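Local coordinates for double-stranded RNA-binding protein 1 (Arabidopsis thaliana, PDB 3ADG), which binds double-stranded RNA and assists DICER-LIKE 1 in the accurate processing of primary microRNA transcripts in the plant nucleus, at residues Thr39-Leu50 with Ser62-Leu71. Sequence-based numbering, arbitrary orientation.
Sequences TVILDGVRYNSL and SAAEVALREL
The Tyr47 ring lies over Ala67, with Ala67 CA 3.8 Å from the Tyr47 ring centroid and 20° off the ring normal, a CH-pi contact. Ala67 CB touches the same face, 3.6 Å from Tyr47 CD1. With Tyr47 CG anti to its own carbonyl carbon (chi1 -53°), the ring is laid along the helix, past Glu70 CB, until its OH meets Leu71 CD2 at 3.7 Å. The carboxylate of Glu70 leads away to a salt bridge with Lys73. Helix 56-71 packs here on the three-stranded antiparallel sheet, in the alpha-beta-beta-beta-alpha fold of the protein's first double-stranded RNA-binding domain. The small Ala63 and Ala67 are consistent with the close approach, the axes of strand 45-48 and helix 62-71 passing 6.9 Å apart. Replacing Tyr47 by alanine is likely to open a gap over Ala67 and to leave Leu71 CD2 without the hydroxyl it rests against. On the adjoining strand, Val40 places CG1 3.9 Å from both Ala63 CB and Ala67 CB. The side chains of Leu42 and Leu71 cross at about a right angle, with Leu42 CD2 3.9 Å from Leu71 CD1. Beyond strand 45-48, Leu50 N donates to Ser62 OG (3.1 Å, 154° at the hydrogen), and Ser49 CB packs against that same oxygen.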
loop_
_atom_site.group_PDB
_atom_site.type_symbol
_atom_site.label_atom_id
_atom_site.label_comp_id
_atom_site.label_asym_id
_atom_site.label_seq_id
_atom_site.Cartn_x
_atom_site.Cartn_y
_atom_site.Cartn_z
ATOM N N THR A 39 -1.114 -0.894 -5.108
ATOM C CA THR A 39 -1.623 -2.160 -4.641
ATOM C C THR A 39 -0.502 -2.742 -3.829
ATOM O O THR A 39 0.648 -2.748 -4.297
ATOM C CB THR A 39 -1.973 -3.125 -5.799
ATOM O OG1 THR A 39 -2.958 -2.522 -6.642
ATOM C CG2 THR A 39 -2.521 -4.484 -5.250
ATOM N N VAL A 40 -0.827 -3.150 -2.608
ATOM C CA VAL A 40 0.086 -3.920 -1.763
ATOM C C VAL A 40 -0.303 -5.383 -1.853
ATOM O O VAL A 40 -1.506 -5.736 -1.799
ATOM C CB VAL A 40 0.199 -3.414 -0.269
ATOM C CG1 VAL A 40 -1.097 -3.600 0.506
ATOM C CG2 VAL A 40 1.379 -4.108 0.477
ATOM N N ILE A 41 0.719 -6.227 -1.974
ATOM C CA ILE A 41 0.535 -7.653 -2.063
ATOM C C ILE A 41 1.198 -8.333 -0.861
ATOM O O ILE A 41 2.414 -8.197 -0.638
ATOM C CB ILE A 41 1.061 -8.211 -3.401
ATOM C CG1 ILE A 41 0.409 -7.464 -4.580
ATOM C CG2 ILE A 41 0.801 -9.706 -3.497
ATOM C CD1 ILE A 41 1.301 -6.351 -5.238
ATOM N N LEU A 42 0.372 -9.044 -0.096
ATOM C CA LEU A 42 0.809 -9.737 1.118
ATOM C C LEU A 42 0.170 -11.117 1.182
ATOM O O LEU A 42 -1.046 -11.255 1.048
ATOM C CB LEU A 42 0.450 -8.913 2.380
ATOM C CG LEU A 42 0.798 -9.578 3.727
ATOM C CD1 LEU A 42 2.326 -9.738 3.920
ATOM C CD2 LEU A 42 0.110 -8.844 4.888
ATOM N N ASP A 43 0.993 -12.144 1.380
ATOM C CA ASP A 43 0.484 -13.521 1.478
ATOM C C ASP A 43 -0.470 -13.833 0.315
ATOM O O ASP A 43 -1.539 -14.410 0.530
ATOM C CB ASP A 43 -0.221 -13.726 2.830
ATOM C CG ASP A 43 -0.427 -15.203 3.177
ATOM O OD1 ASP A 43 0.342 -16.057 2.686
ATOM O OD2 ASP A 43 -1.359 -15.496 3.957
ATOM N N GLY A 44 -0.097 -13.411 -0.895
ATOM C CA GLY A 44 -0.909 -13.647 -2.093
ATOM C C GLY A 44 -2.086 -12.695 -2.297
ATOM O O GLY A 44 -2.647 -12.631 -3.399
ATOM N N VAL A 45 -2.461 -11.971 -1.236
ATOM C CA VAL A 45 -3.666 -11.142 -1.221
ATOM C C VAL A 45 -3.337 -9.709 -1.668
ATOM O O VAL A 45 -2.359 -9.111 -1.198
ATOM C CB VAL A 45 -4.327 -11.092 0.191
ATOM C CG1 VAL A 45 -5.700 -10.387 0.094
ATOM C CG2 VAL A 45 -4.491 -12.512 0.799
ATOM N N ARG A 46 -4.160 -9.170 -2.571
ATOM C CA ARG A 46 -3.959 -7.820 -3.129
ATOM C C ARG A 46 -4.888 -6.794 -2.481
ATOM O O ARG A 46 -6.097 -6.967 -2.460
ATOM C CB ARG A 46 -4.199 -7.822 -4.635
ATOM C CG ARG A 46 -3.281 -8.773 -5.417
ATOM C CD ARG A 46 -3.619 -8.811 -6.925
ATOM N NE ARG A 46 -3.632 -7.477 -7.549
ATOM C CZ ARG A 46 -2.547 -6.887 -8.039
ATOM N NH1 ARG A 46 -1.360 -7.501 -7.950
ATOM N NH2 ARG A 46 -2.644 -5.686 -8.583
ATOM N N TYR A 47 -4.326 -5.697 -1.992
ATOM C CA TYR A 47 -5.157 -4.661 -1.343
ATOM C C TYR A 47 -4.869 -3.367 -2.036
ATOM O O TYR A 47 -3.704 -3.020 -2.196
ATOM C CB TYR A 47 -4.793 -4.514 0.128
ATOM C CG TYR A 47 -4.803 -5.800 0.930
ATOM C CD1 TYR A 47 -3.658 -6.577 1.041
ATOM C CD2 TYR A 47 -5.969 -6.232 1.583
ATOM C CE1 TYR A 47 -3.667 -7.751 1.787
ATOM C CE2 TYR A 47 -5.978 -7.391 2.357
ATOM C CZ TYR A 47 -4.823 -8.148 2.438
ATOM O OH TYR A 47 -4.807 -9.286 3.187
ATOM N N ASN A 48 -5.918 -2.631 -2.396
ATOM C CA ASN A 48 -5.753 -1.460 -3.213
ATOM C C ASN A 48 -5.909 -0.171 -2.414
ATOM O O ASN A 48 -6.808 -0.044 -1.598
ATOM C CB ASN A 48 -6.727 -1.514 -4.380
ATOM C CG ASN A 48 -6.318 -2.569 -5.395
ATOM O OD1 ASN A 48 -6.796 -3.715 -5.375
ATOM N ND2 ASN A 48 -5.386 -2.210 -6.237
ATOM N N SER A 49 -4.989 0.756 -2.632
ATOM C CA SER A 49 -5.144 2.124 -2.114
ATOM C C SER A 49 -6.314 2.871 -2.761
ATOM O O SER A 49 -6.860 2.501 -3.838
ATOM C CB SER A 49 -3.867 2.922 -2.382
ATOM O OG SER A 49 -3.835 3.316 -3.754
ATOM N N LEU A 50 -6.662 3.988 -2.114
ATOM C CA LEU A 50 -7.456 5.028 -2.747
ATOM C C LEU A 50 -6.737 5.594 -3.996
ATOM O O LEU A 50 -5.506 5.508 -4.093
ATOM C CB LEU A 50 -7.717 6.144 -1.744
ATOM C CG LEU A 50 -8.778 5.819 -0.681
ATOM C CD1 LEU A 50 -9.027 7.054 0.165
ATOM C CD2 LEU A 50 -10.075 5.291 -1.311
ATOM N N SER A 62 -1.571 4.367 1.806
ATOM C CA SER A 62 -3.030 4.149 1.715
ATOM C C SER A 62 -3.337 2.635 1.510
ATOM O O SER A 62 -4.239 2.090 2.162
ATOM C CB SER A 62 -3.612 5.011 0.596
ATOM O OG SER A 62 -4.991 4.696 0.341
ATOM N N ALA A 63 -2.566 1.996 0.634
ATOM C CA ALA A 63 -2.681 0.550 0.371
ATOM C C ALA A 63 -2.449 -0.225 1.691
ATOM O O ALA A 63 -3.213 -1.169 1.990
ATOM C CB ALA A 63 -1.667 0.097 -0.698
ATOM N N ALA A 64 -1.402 0.164 2.441
ATOM C CA ALA A 64 -1.049 -0.512 3.711
ATOM C C ALA A 64 -2.184 -0.333 4.722
ATOM O O ALA A 64 -2.570 -1.291 5.389
ATOM C CB ALA A 64 0.273 0.018 4.261
ATOM N N GLU A 65 -2.777 0.866 4.756
ATOM C CA GLU A 65 -3.910 1.125 5.632
ATOM C C GLU A 65 -5.072 0.167 5.320
ATOM O O GLU A 65 -5.669 -0.428 6.228
ATOM C CB GLU A 65 -4.403 2.557 5.473
ATOM C CG GLU A 65 -5.653 2.796 6.376
ATOM C CD GLU A 65 -6.247 4.176 6.270
ATOM O OE1 GLU A 65 -7.239 4.423 6.994
ATOM O OE2 GLU A 65 -5.698 5.007 5.531
ATOM N N VAL A 66 -5.388 0.050 4.031
ATOM C CA VAL A 66 -6.470 -0.845 3.566
ATOM C C VAL A 66 -6.185 -2.277 3.995
ATOM O O VAL A 66 -7.059 -2.945 4.550
ATOM C CB VAL A 66 -6.671 -0.751 2.041
ATOM C CG1 VAL A 66 -7.617 -1.855 1.532
ATOM C CG2 VAL A 66 -7.207 0.693 1.684
ATOM N N ALA A 67 -4.946 -2.726 3.758
ATOM C CA ALA A 67 -4.496 -4.082 4.156
ATOM C C ALA A 67 -4.725 -4.332 5.655
ATOM O O ALA A 67 -5.387 -5.318 6.046
ATOM C CB ALA A 67 -2.990 -4.273 3.791
ATOM N N LEU A 68 -4.225 -3.417 6.484
ATOM C CA LEU A 68 -4.335 -3.541 7.943
ATOM C C LEU A 68 -5.810 -3.643 8.385
ATOM O O LEU A 68 -6.171 -4.495 9.199
ATOM C CB LEU A 68 -3.583 -2.407 8.670
ATOM C CG LEU A 68 -2.061 -2.336 8.565
ATOM C CD1 LEU A 68 -1.533 -0.941 8.951
ATOM C CD2 LEU A 68 -1.386 -3.494 9.406
ATOM N N ARG A 69 -6.659 -2.768 7.834
ATOM C CA ARG A 69 -8.081 -2.769 8.179
ATOM C C ARG A 69 -8.729 -4.130 7.843
ATOM O O ARG A 69 -9.489 -4.663 8.647
ATOM C CB ARG A 69 -8.814 -1.659 7.434
ATOM C CG ARG A 69 -8.513 -0.276 8.010
ATOM C CD ARG A 69 -9.343 0.807 7.329
ATOM N NE ARG A 69 -8.995 2.135 7.830
ATOM C CZ ARG A 69 -9.449 2.674 8.958
ATOM N NH1 ARG A 69 -10.288 2.014 9.757
ATOM N NH2 ARG A 69 -9.050 3.883 9.293
ATOM N N GLU A 70 -8.382 -4.678 6.683
ATOM C CA GLU A 70 -8.999 -5.907 6.215
ATOM C C GLU A 70 -8.473 -7.094 7.039
ATOM O O GLU A 70 -9.244 -7.944 7.450
ATOM C CB GLU A 70 -8.742 -6.086 4.727
ATOM C CG GLU A 70 -9.560 -7.202 4.062
ATOM C CD GLU A 70 -11.083 -6.993 4.163
ATOM O OE1 GLU A 70 -11.555 -5.841 4.087
ATOM O OE2 GLU A 70 -11.808 -8.004 4.313
ATOM N N LEU A 71 -7.172 -7.110 7.325
ATOM C CA LEU A 71 -6.593 -8.190 8.132
ATOM C C LEU A 71 -7.254 -8.303 9.528
ATOM O O LEU A 71 -7.266 -9.389 10.129
ATOM C CB LEU A 71 -5.074 -8.025 8.231
ATOM C CG LEU A 71 -4.274 -8.302 6.948
ATOM C CD1 LEU A 71 -2.894 -7.587 6.982
ATOM C CD2 LEU A 71 -4.107 -9.836 6.753
#